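Local coordinates for protein Epf (Streptococcus pyogenes, PDB 4ES8) that acts as a cell-surface adhesin, binding to cells through an N-terminal domain that contains a carbohydrate-binding module, at residues 157-160 with 161-164; 56-59 with 60-63; 263-266 with 267-271; 31-34 with 35-38. All coordinates share one frame; numbering follows the deposited sequence.

Interaction 1: residues 157-160 with 161-164; sequences VKIE and GEEQ. With NA (sodium ion), chain F.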
loop_
_atom_site.group_PDB
_atom_site.type_symbol
_atom_site.label_atom_id
_atom_site.label_comp_id
_atom_site.label_asym_id
_atom_site.label_seq_id
_atom_site.Cartn_x
_atom_site.Cartn_y
_atom_site.Cartn_z
ATOM N N VAL A 157 -3.828 -9.916 -3.157
ATOM C CA VAL A 157 -4.105 -8.908 -4.204
ATOM C C VAL A 157 -5.454 -9.191 -4.821
ATOM O O VAL A 157 -5.756 -10.351 -5.161
ATOM C CB VAL A 157 -3.004 -8.873 -5.278
ATOM C CG1 VAL A 157 -3.321 -7.816 -6.348
ATOM C CG2 VAL A 157 -1.632 -8.625 -4.646
ATOM N N LYS A 158 -6.283 -8.145 -4.959
ATOM C CA LYS A 158 -7.616 -8.323 -5.521
ATOM C C LYS A 158 -8.018 -7.105 -6.324
ATOM O O LYS A 158 -8.014 -5.990 -5.793
ATOM C CB LYS A 158 -8.659 -8.591 -4.405
ATOM C CG LYS A 158 -10.120 -8.684 -4.874
ATOM C CD LYS A 158 -11.083 -8.939 -3.704
ATOM C CE LYS A 158 -12.548 -8.979 -4.122
ATOM N NZ LYS A 158 -13.425 -9.255 -2.945
ATOM N N ILE A 159 -8.421 -7.328 -7.575
ATOM C CA ILE A 159 -8.998 -6.271 -8.407
ATOM C C ILE A 159 -10.504 -6.419 -8.290
ATOM O O ILE A 159 -11.021 -7.517 -8.585
ATOM C CB ILE A 159 -8.578 -6.276 -9.900
ATOM C CG1 ILE A 159 -7.049 -6.457 -10.135
ATOM C CG2 ILE A 159 -9.127 -5.020 -10.604
ATOM C CD1 ILE A 159 -6.753 -6.952 -11.560
ATOM N N GLU A 160 -11.224 -5.353 -7.888
ATOM C CA GLU A 160 -12.680 -5.499 -7.822
ATOM C C GLU A 160 -13.225 -5.827 -9.200
ATOM O O GLU A 160 -12.934 -5.119 -10.177
ATOM C CB GLU A 160 -13.379 -4.228 -7.274
ATOM C CG GLU A 160 -13.018 -3.937 -5.827
ATOM C CD GLU A 160 -13.458 -5.013 -4.850
ATOM O OE1 GLU A 160 -14.666 -5.348 -4.840
ATOM O OE2 GLU A 160 -12.590 -5.548 -4.124
ATOM N N GLY A 161 -14.006 -6.916 -9.267
ATOM C CA GLY A 161 -14.705 -7.300 -10.495
ATOM C C GLY A 161 -13.895 -7.881 -11.638
ATOM O O GLY A 161 -14.453 -8.148 -12.704
ATOM N N GLU A 162 -12.571 -8.021 -11.464
ATOM C CA GLU A 162 -11.686 -8.512 -12.540
ATOM C C GLU A 162 -10.613 -9.436 -12.042
ATOM O O GLU A 162 -10.363 -9.543 -10.834
ATOM C CB GLU A 162 -10.924 -7.352 -13.234
ATOM C CG GLU A 162 -11.622 -6.037 -13.256
ATOM C CD GLU A 162 -11.205 -5.096 -14.354
ATOM O OE1 GLU A 162 -10.001 -4.998 -14.682
ATOM O OE2 GLU A 162 -12.104 -4.368 -14.811
ATOM N N GLU A 163 -9.915 -10.039 -13.005
ATOM C CA GLU A 163 -8.802 -10.947 -12.744
ATOM C C GLU A 163 -7.488 -10.351 -13.151
ATOM O O GLU A 163 -7.429 -9.590 -14.119
ATOM C CB GLU A 163 -8.938 -12.265 -13.560
ATOM C CG GLU A 163 -10.236 -13.024 -13.385
ATOM C CD GLU A 163 -11.430 -12.368 -14.036
ATOM O OE1 GLU A 163 -11.363 -12.099 -15.257
ATOM O OE2 GLU A 163 -12.399 -12.050 -13.315
ATOM N N GLN A 164 -6.406 -10.811 -12.503
ATOM C CA GLN A 164 -5.058 -10.450 -12.942
ATOM C C GLN A 164 -4.686 -11.358 -14.135
ATOM O O GLN A 164 -5.402 -12.303 -14.469
ATOM C CB GLN A 164 -4.044 -10.568 -11.797
ATOM C CG GLN A 164 -4.254 -9.482 -10.768
ATOM C CD GLN A 164 -3.300 -9.648 -9.626
ATOM O OE1 GLN A 164 -3.463 -10.557 -8.799
ATOM N NE2 GLN A 164 -2.281 -8.782 -9.574
HETATM NA NA NA F . -7.569 -11.975 -6.748
HETATM O O HOH W 1 -8.624 -9.974 -8.631
HETATM O O HOH W 2 -14.207 -4.318 -12.974
HETATM O O HOH W 3 -5.847 -11.915 -8.193
#
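Ile159 and Glu162 bracket a type II beta turn that folds the chain back at the end of edge strand 154-159, a sharp corner at the margin of an antiparallel sheet. Gly161 takes the third position with a positive phi of 73°, a conformation that favours glycine, and has no side chain to run into the carbonyl oxygen of Glu160.

Next comes Glu162, whose N closes the turn with a weak but nearly straight bond of 3.3 Å to Ile159 O. Its CG lies 3.8 Å from CG2 of Ile159, and the chain then runs out extended to a carboxylate that forms salt bridges with Lys174 and Arg169. A water bridges OE2 back to Glu160 O. Glu163 turns its side chain outward to Lys167, while its carbonyl oxygen lies near CD1 of Ile159 and accepts from Arg169.

Gln164 lays its aliphatic part on Ile159 and its amide on Val157. Its CG packs 3.6 Å from CD1 of Ile159, and its chain crosses Val157 at about a right angle, bringing NE2 to 3.5 Å from CG1 of Val157. NE2 donates to Tyr131 O and Glu150 OE2, which hold the amide in place; OE1 accepts from a water that lies 2.2 Å from a sodium ion.

The ion is also bound by Val157 O at 2.9 Å and by a second water, which accepts from Ile159 N and donates to Glu162 O. The ligands seen here are one carbonyl and two waters, so sodium joins Val157 O to Gln164 OE1 through solvent, and the long distances to the carbonyl and the second water suggest a loose hold.

Interaction 2: residues 56-59 with 60-63; sequences LIPA and KDVK. With ACT (acetate ion), chain D.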
loop_
_atom_site.group_PDB
_atom_site.type_symbol
_atom_site.label_atom_id
_atom_site.label_comp_id
_atom_site.label_asym_id
_atom_site.label_seq_id
_atom_site.Cartn_x
_atom_site.Cartn_y
_atom_site.Cartn_z
ATOM N N LEU A 56 14.840 2.341 -22.138
ATOM C CA LEU A 56 15.612 3.561 -22.375
ATOM C C LEU A 56 14.954 4.469 -23.403
ATOM O O LEU A 56 14.263 3.992 -24.307
ATOM C CB LEU A 56 17.037 3.231 -22.827
ATOM C CG LEU A 56 17.841 2.327 -21.908
ATOM C CD1 LEU A 56 19.000 1.705 -22.660
ATOM C CD2 LEU A 56 18.327 3.073 -20.662
ATOM N N ILE A 57 15.132 5.780 -23.229
ATOM C CA ILE A 57 14.640 6.777 -24.171
ATOM C C ILE A 57 15.864 7.679 -24.468
ATOM O O ILE A 57 16.853 7.584 -23.722
ATOM C CB ILE A 57 13.393 7.540 -23.681
ATOM C CG1 ILE A 57 13.724 8.373 -22.421
ATOM C CG2 ILE A 57 12.232 6.534 -23.444
ATOM C CD1 ILE A 57 12.560 9.143 -21.783
ATOM N N PRO A 58 15.840 8.526 -25.516
ATOM C CA PRO A 58 17.042 9.334 -25.816
ATOM C C PRO A 58 17.407 10.208 -24.622
ATOM O O PRO A 58 16.554 10.895 -24.062
ATOM C CB PRO A 58 16.618 10.138 -27.054
ATOM C CG PRO A 58 15.592 9.262 -27.719
ATOM C CD PRO A 58 14.794 8.745 -26.539
ATOM N N ALA A 59 18.685 10.131 -24.175
ATOM C CA ALA A 59 19.092 10.829 -22.956
ATOM C C ALA A 59 18.790 12.328 -22.976
ATOM O O ALA A 59 18.414 12.861 -21.939
ATOM C CB ALA A 59 20.570 10.587 -22.674
ATOM N N LYS A 60 18.913 12.988 -24.144
ATOM C CA LYS A 60 18.671 14.437 -24.239
ATOM C C LYS A 60 17.192 14.823 -24.091
ATOM O O LYS A 60 16.885 15.999 -23.849
ATOM C CB LYS A 60 19.176 14.950 -25.580
ATOM C CG LYS A 60 20.697 15.057 -25.632
ATOM C CD LYS A 60 21.195 15.462 -27.012
ATOM C CE LYS A 60 22.709 15.448 -27.089
ATOM N NZ LYS A 60 23.319 16.466 -26.189
ATOM N N ASP A 61 16.288 13.833 -24.224
ATOM C CA ASP A 61 14.853 14.096 -24.245
ATOM C C ASP A 61 14.085 13.639 -23.008
ATOM O O ASP A 61 12.857 13.807 -22.974
ATOM C CB ASP A 61 14.264 13.365 -25.461
ATOM C CG ASP A 61 14.793 13.818 -26.824
ATOM O OD1 ASP A 61 15.363 14.934 -26.904
ATOM O OD2 ASP A 61 14.590 13.087 -27.809
ATOM N N VAL A 62 14.782 13.095 -21.996
ATOM C CA VAL A 62 14.144 12.515 -20.807
ATOM C C VAL A 62 13.142 13.498 -20.109
ATOM O O VAL A 62 12.127 13.025 -19.581
ATOM C CB VAL A 62 15.210 11.947 -19.832
ATOM C CG1 VAL A 62 14.583 11.405 -18.555
ATOM C CG2 VAL A 62 16.033 10.854 -20.511
ATOM N N LYS A 63 13.389 14.835 -20.124
ATOM C CA LYS A 63 12.472 15.774 -19.460
ATOM C C LYS A 63 11.442 16.399 -20.423
ATOM O O LYS A 63 10.599 17.195 -19.984
ATOM C CB LYS A 63 13.280 16.904 -18.755
ATOM C CG LYS A 63 14.146 16.425 -17.575
ATOM C CD LYS A 63 15.021 17.555 -16.989
ATOM C CE LYS A 63 14.230 18.516 -16.124
ATOM N NZ LYS A 63 15.080 19.610 -15.577
HETATM C C ACT D . 17.160 7.108 -20.059
HETATM O O ACT D . 16.889 7.540 -18.918
HETATM O OXT ACT D . 16.454 6.363 -20.761
HETATM C CH3 ACT D . 18.472 7.528 -20.743
#
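Ile57, which packs against Val62, gives its main-chain N-H to a small guest: an acetate, probably from the crystallisation liquor, whose OXT takes a nearly straight bond of 2.9 Å (169°) from Ile57 N beside the valine. Arg42 supplies the same ion with a second hydrogen bond.

Within the chain, Asp61 N donates to Pro58 O at 3.0 Å, and the bond joins Pro58 to the residue three further on. The proline ring flanks it: CB of Pro58 lies 3.7 Å from OD2 of Asp61, while the other carboxylate oxygen, OD1, pairs with Lys64.

The apolar contact is made by Ile57 and Val62, whose side chains cross at about a right angle. With CG1 of Ile57 placed between its backbone N and carbonyl carbon (chi1 64°), the branch swings CD1 to 3.9 Å from CA of Val62. CG2 of Val62 also approaches Ile57, but the valine is modelled in two conformations and that approach carries less weight.

In the fold these residues belong to the loop joining strand 51-54 to strand 68-69. Ile57 touches Trp32, Arg42 of strand 41-46 and Arg68 of strand 68-69, and Pro58 rests on Glu69 of that same strand.

Interaction 3: residues 263-266 with 267-271; sequences VTVT and KDQQN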
loop_
_atom_site.group_PDB
_atom_site.type_symbol
_atom_site.label_atom_id
_atom_site.label_comp_id
_atom_site.label_asym_id
_atom_site.label_seq_id
_atom_site.Cartn_x
_atom_site.Cartn_y
_atom_site.Cartn_z
ATOM N N VAL A 263 -1.298 5.557 23.956
ATOM C CA VAL A 263 -0.014 5.022 23.483
ATOM C C VAL A 263 -0.154 4.687 22.010
ATOM O O VAL A 263 -1.238 4.281 21.584
ATOM C CB VAL A 263 0.530 3.790 24.271
ATOM C CG1 VAL A 263 0.860 4.138 25.720
ATOM C CG2 VAL A 263 -0.417 2.598 24.193
ATOM N N THR A 264 0.934 4.828 21.240
ATOM C CA THR A 264 0.945 4.415 19.837
ATOM C C THR A 264 1.812 3.159 19.751
ATOM O O THR A 264 2.949 3.159 20.244
ATOM C CB THR A 264 1.440 5.535 18.912
ATOM O OG1 THR A 264 0.519 6.621 18.968
ATOM C CG2 THR A 264 1.569 5.063 17.466
ATOM N N VAL A 265 1.280 2.089 19.134
ATOM C CA VAL A 265 2.004 0.829 18.989
ATOM C C VAL A 265 3.126 0.996 17.946
ATOM O O VAL A 265 2.914 1.600 16.882
ATOM C CB VAL A 265 1.036 -0.308 18.608
ATOM C CG1 VAL A 265 1.783 -1.626 18.437
ATOM C CG2 VAL A 265 -0.077 -0.437 19.651
ATOM N N THR A 266 4.320 0.461 18.271
ATOM C CA THR A 266 5.477 0.576 17.406
ATOM C C THR A 266 5.608 -0.675 16.522
ATOM O O THR A 266 4.833 -1.632 16.651
ATOM C CB THR A 266 6.739 0.823 18.263
ATOM O OG1 THR A 266 6.837 -0.241 19.222
ATOM C CG2 THR A 266 6.691 2.170 18.997
ATOM N N LYS A 267 6.612 -0.666 15.625
ATOM C CA LYS A 267 6.798 -1.738 14.646
ATOM C C LYS A 267 6.990 -3.090 15.311
ATOM O O LYS A 267 7.932 -3.277 16.097
ATOM C CB LYS A 267 7.991 -1.433 13.730
ATOM C CG LYS A 267 8.166 -2.479 12.634
ATOM C CD LYS A 267 9.298 -2.126 11.683
ATOM C CE LYS A 267 9.387 -3.192 10.609
ATOM N NZ LYS A 267 10.428 -2.877 9.590
ATOM N N ASP A 268 6.106 -4.042 14.957
ATOM C CA ASP A 268 6.112 -5.429 15.450
ATOM C C ASP A 268 6.128 -5.533 16.998
ATOM O O ASP A 268 6.701 -6.476 17.560
ATOM C CB ASP A 268 7.291 -6.222 14.871
ATOM C CG ASP A 268 7.150 -6.494 13.397
ATOM O OD1 ASP A 268 6.033 -6.855 12.968
ATOM O OD2 ASP A 268 8.154 -6.342 12.671
ATOM N N GLN A 269 5.523 -4.553 17.674
ATOM C CA GLN A 269 5.467 -4.551 19.135
ATOM C C GLN A 269 4.674 -5.745 19.586
ATOM O O GLN A 269 3.552 -5.981 19.115
ATOM C CB GLN A 269 4.864 -3.239 19.670
ATOM C CG GLN A 269 5.062 -3.087 21.180
ATOM C CD GLN A 269 4.533 -1.802 21.761
ATOM O OE1 GLN A 269 4.169 -0.845 21.047
ATOM N NE2 GLN A 269 4.534 -1.740 23.096
ATOM N N GLN A 270 5.259 -6.517 20.495
ATOM C CA GLN A 270 4.637 -7.745 20.950
ATOM C C GLN A 270 3.725 -7.574 22.143
ATOM O O GLN A 270 3.893 -6.660 22.953
ATOM C CB GLN A 270 5.715 -8.787 21.278
ATOM C CG GLN A 270 6.531 -9.173 20.029
ATOM C CD GLN A 270 5.649 -9.769 18.944
ATOM O OE1 GLN A 270 5.022 -10.816 19.128
ATOM N NE2 GLN A 270 5.503 -9.064 17.823
ATOM N N ASN A 271 2.734 -8.468 22.213
ATOM C CA ASN A 271 1.808 -8.528 23.331
ATOM C C ASN A 271 2.548 -8.974 24.608
ATOM O O ASN A 271 3.449 -9.816 24.531
ATOM C CB ASN A 271 0.658 -9.477 23.036
ATOM C CG ASN A 271 -0.415 -8.877 22.186
ATOM O OD1 ASN A 271 -0.732 -7.683 22.291
ATOM N ND2 ASN A 271 -1.030 -9.698 21.342
HETATM O O HOH W 4 4.029 1.573 22.343
HETATM O O HOH W 5 8.659 -2.054 18.380
#
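Thr266 and Gln269 are the ends of a type II beta turn just past edge strand 259-264 of the four-stranded antiparallel sheet, in what is probably the fibronectin-like part of the protein. Hydrogen bonds dominate. Gln269 N closes the turn on Thr266 O at 3.2 Å, and the side chain returns the favour: OE1 of Gln269 accepts from Thr266 N at 3.1 Å, the donor lying in the carbonyl plane of the amide. CG of Gln269 stands anti to its own N (chi1 -168°) and the chain continues extended, which carries the amide back beside the strand's exit. A second, weak approach to OE1, from Thr266 OG1, is not settled.

Two waters add bridges. One donates to OE1 of Gln269 and to Thr264 O, and another joins Thr266 OG1 to Lys267 O. Apolar packing is slighter: CG1 of Val265 lies 3.7 Å from CB of Gln269, and the valine is otherwise seated on Phe245, Leu236 and Ile250.

Charged ends point elsewhere, Lys267 to Glu183 and Asp268 to Lys110. Gln270 NE2 folds back to donate to Asp268 O at 2.9 Å, with that oxygen close to the plane of the glutamine amide.

Interaction 4: residues 31-34 with 35-38; sequences TWEV and SADG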
loop_
_atom_site.group_PDB
_atom_site.type_symbol
_atom_site.label_atom_id
_atom_site.label_comp_id
_atom_site.label_asym_id
_atom_site.label_seq_id
_atom_site.Cartn_x
_atom_site.Cartn_y
_atom_site.Cartn_z
ATOM N N THR A 31 7.048 12.365 -14.264
ATOM C CA THR A 31 8.324 12.566 -14.939
ATOM C C THR A 31 9.073 11.257 -15.146
ATOM O O THR A 31 9.027 10.339 -14.290
ATOM C CB THR A 31 9.225 13.586 -14.139
ATOM O OG1 THR A 31 10.446 13.788 -14.861
ATOM C CG2 THR A 31 9.552 13.124 -12.705
ATOM N N TRP A 32 9.841 11.227 -16.253
ATOM C CA TRP A 32 10.764 10.135 -16.567
ATOM C C TRP A 32 12.186 10.373 -15.990
ATOM O O TRP A 32 13.000 9.446 -16.014
ATOM C CB TRP A 32 10.898 9.901 -18.080
ATOM C CG TRP A 32 9.619 9.623 -18.794
ATOM C CD1 TRP A 32 9.158 10.269 -19.904
ATOM C CD2 TRP A 32 8.709 8.539 -18.546
ATOM N NE1 TRP A 32 7.999 9.677 -20.353
ATOM C CE2 TRP A 32 7.688 8.620 -19.527
ATOM C CE3 TRP A 32 8.637 7.515 -17.571
ATOM C CZ2 TRP A 32 6.624 7.705 -19.582
ATOM C CZ3 TRP A 32 7.551 6.644 -17.598
ATOM C CH2 TRP A 32 6.552 6.751 -18.584
ATOM N N GLU A 33 12.492 11.616 -15.565
ATOM C CA GLU A 33 13.816 11.968 -15.028
ATOM C C GLU A 33 14.130 11.003 -13.885
ATOM O O GLU A 33 13.484 11.029 -12.845
ATOM C CB GLU A 33 13.832 13.437 -14.588
ATOM C CG GLU A 33 15.258 13.875 -14.277
ATOM C CD GLU A 33 15.392 15.301 -13.788
ATOM O OE1 GLU A 33 14.364 15.935 -13.459
ATOM O OE2 GLU A 33 16.539 15.797 -13.775
ATOM N N VAL A 34 15.073 10.108 -14.127
ATOM C CA VAL A 34 15.330 8.952 -13.270
ATOM C C VAL A 34 15.565 9.348 -11.795
ATOM O O VAL A 34 14.941 8.753 -10.922
ATOM C CB VAL A 34 16.483 8.105 -13.871
ATOM C CG1 VAL A 34 16.916 6.981 -12.951
ATOM C CG2 VAL A 34 16.089 7.546 -15.236
ATOM N N SER A 35 16.414 10.364 -11.537
ATOM C CA SER A 35 16.786 10.840 -10.196
ATOM C C SER A 35 15.716 11.699 -9.536
ATOM O O SER A 35 15.798 11.969 -8.328
ATOM C CB SER A 35 18.072 11.663 -10.276
ATOM O OG SER A 35 17.849 12.928 -10.885
ATOM N N ALA A 36 14.748 12.185 -10.319
ATOM C CA ALA A 36 13.742 13.093 -9.787
ATOM C C ALA A 36 12.812 12.407 -8.801
ATOM O O ALA A 36 12.400 11.255 -9.008
ATOM C CB ALA A 36 12.927 13.697 -10.920
ATOM N N ASP A 37 12.466 13.128 -7.727
ATOM C CA ASP A 37 11.548 12.560 -6.752
ATOM C C ASP A 37 10.198 12.353 -7.451
ATOM O O ASP A 37 9.770 13.161 -8.284
ATOM C CB ASP A 37 11.445 13.448 -5.496
ATOM C CG ASP A 37 10.378 13.050 -4.494
ATOM O OD1 ASP A 37 10.390 11.867 -4.029
ATOM O OD2 ASP A 37 9.534 13.905 -4.169
ATOM N N GLY A 38 9.607 11.204 -7.183
ATOM C CA GLY A 38 8.326 10.872 -7.799
ATOM C C GLY A 38 8.411 10.467 -9.259
ATOM O O GLY A 38 7.371 10.423 -9.929
HETATM O O HOH W 6 6.210 10.219 -12.380
#
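Ala36 meets Glu33 and Thr31 inside a loop built from two small motifs, a type I beta turn from Glu33 to Ala36 and an ST turn at Thr31. In the first shell Ala36 N bonds to Glu33 O at 3.1 Å, closing the beta turn. The methyl of Ala36 then touches two neighbours: CG2 of Thr31 at 3.9 Å and CB of Glu33 at 3.8 Å. The extended glutamate lies alongside that methyl, bringing OE1 of Glu33 to 3.7 Å from CB of Ala36.

What sets the threonine is the next shell. Its OG1 is swung opposite the backbone N (chi1 -178°), where it accepts from Glu33 N at 3.1 Å; the same rotation directs CG2 to Ala36. The bond to Glu33 N restrains the threonine's rotation, and with it the position of CG2.

Further out, two side chains hold the carbonyls of Val34 and Ala36: Lys139 NZ donates to both oxygens, and Ser39 OG lies within bonding distance of both, its single proton shared between them or given to one. Trp32 packs on Ile78 and Ile80 of strand 76-80. At the mouth of the loop, backbone bonds tie Thr31 to Ser40 and Gly38 to Lys29, and a water spans the remaining distance, accepting from Thr31 N at 3.0 Å and donating to Gly38 O at 2.7 Å.

In the fold
From the N terminus the chain first closes interaction 4, in the loop between strands 26-27 and 41-46, and then interaction 2, between strands 51-54 and 68-69. These two touch, their centres about 12 Å apart: CD1 of Ile57 packs on CD1 of Trp32 at 4.0 Å, so the two loops pack together. Interaction 1 follows on edge strand 154-159 of a seven-stranded sheet, its centre about 34 Å from that of interaction 2. Interaction 3 comes last, leaving strand 259-264 of the four-stranded sheet, across the chain's centre from interactions 1 and 2. All four are local closures in series; none nests within or crosses another.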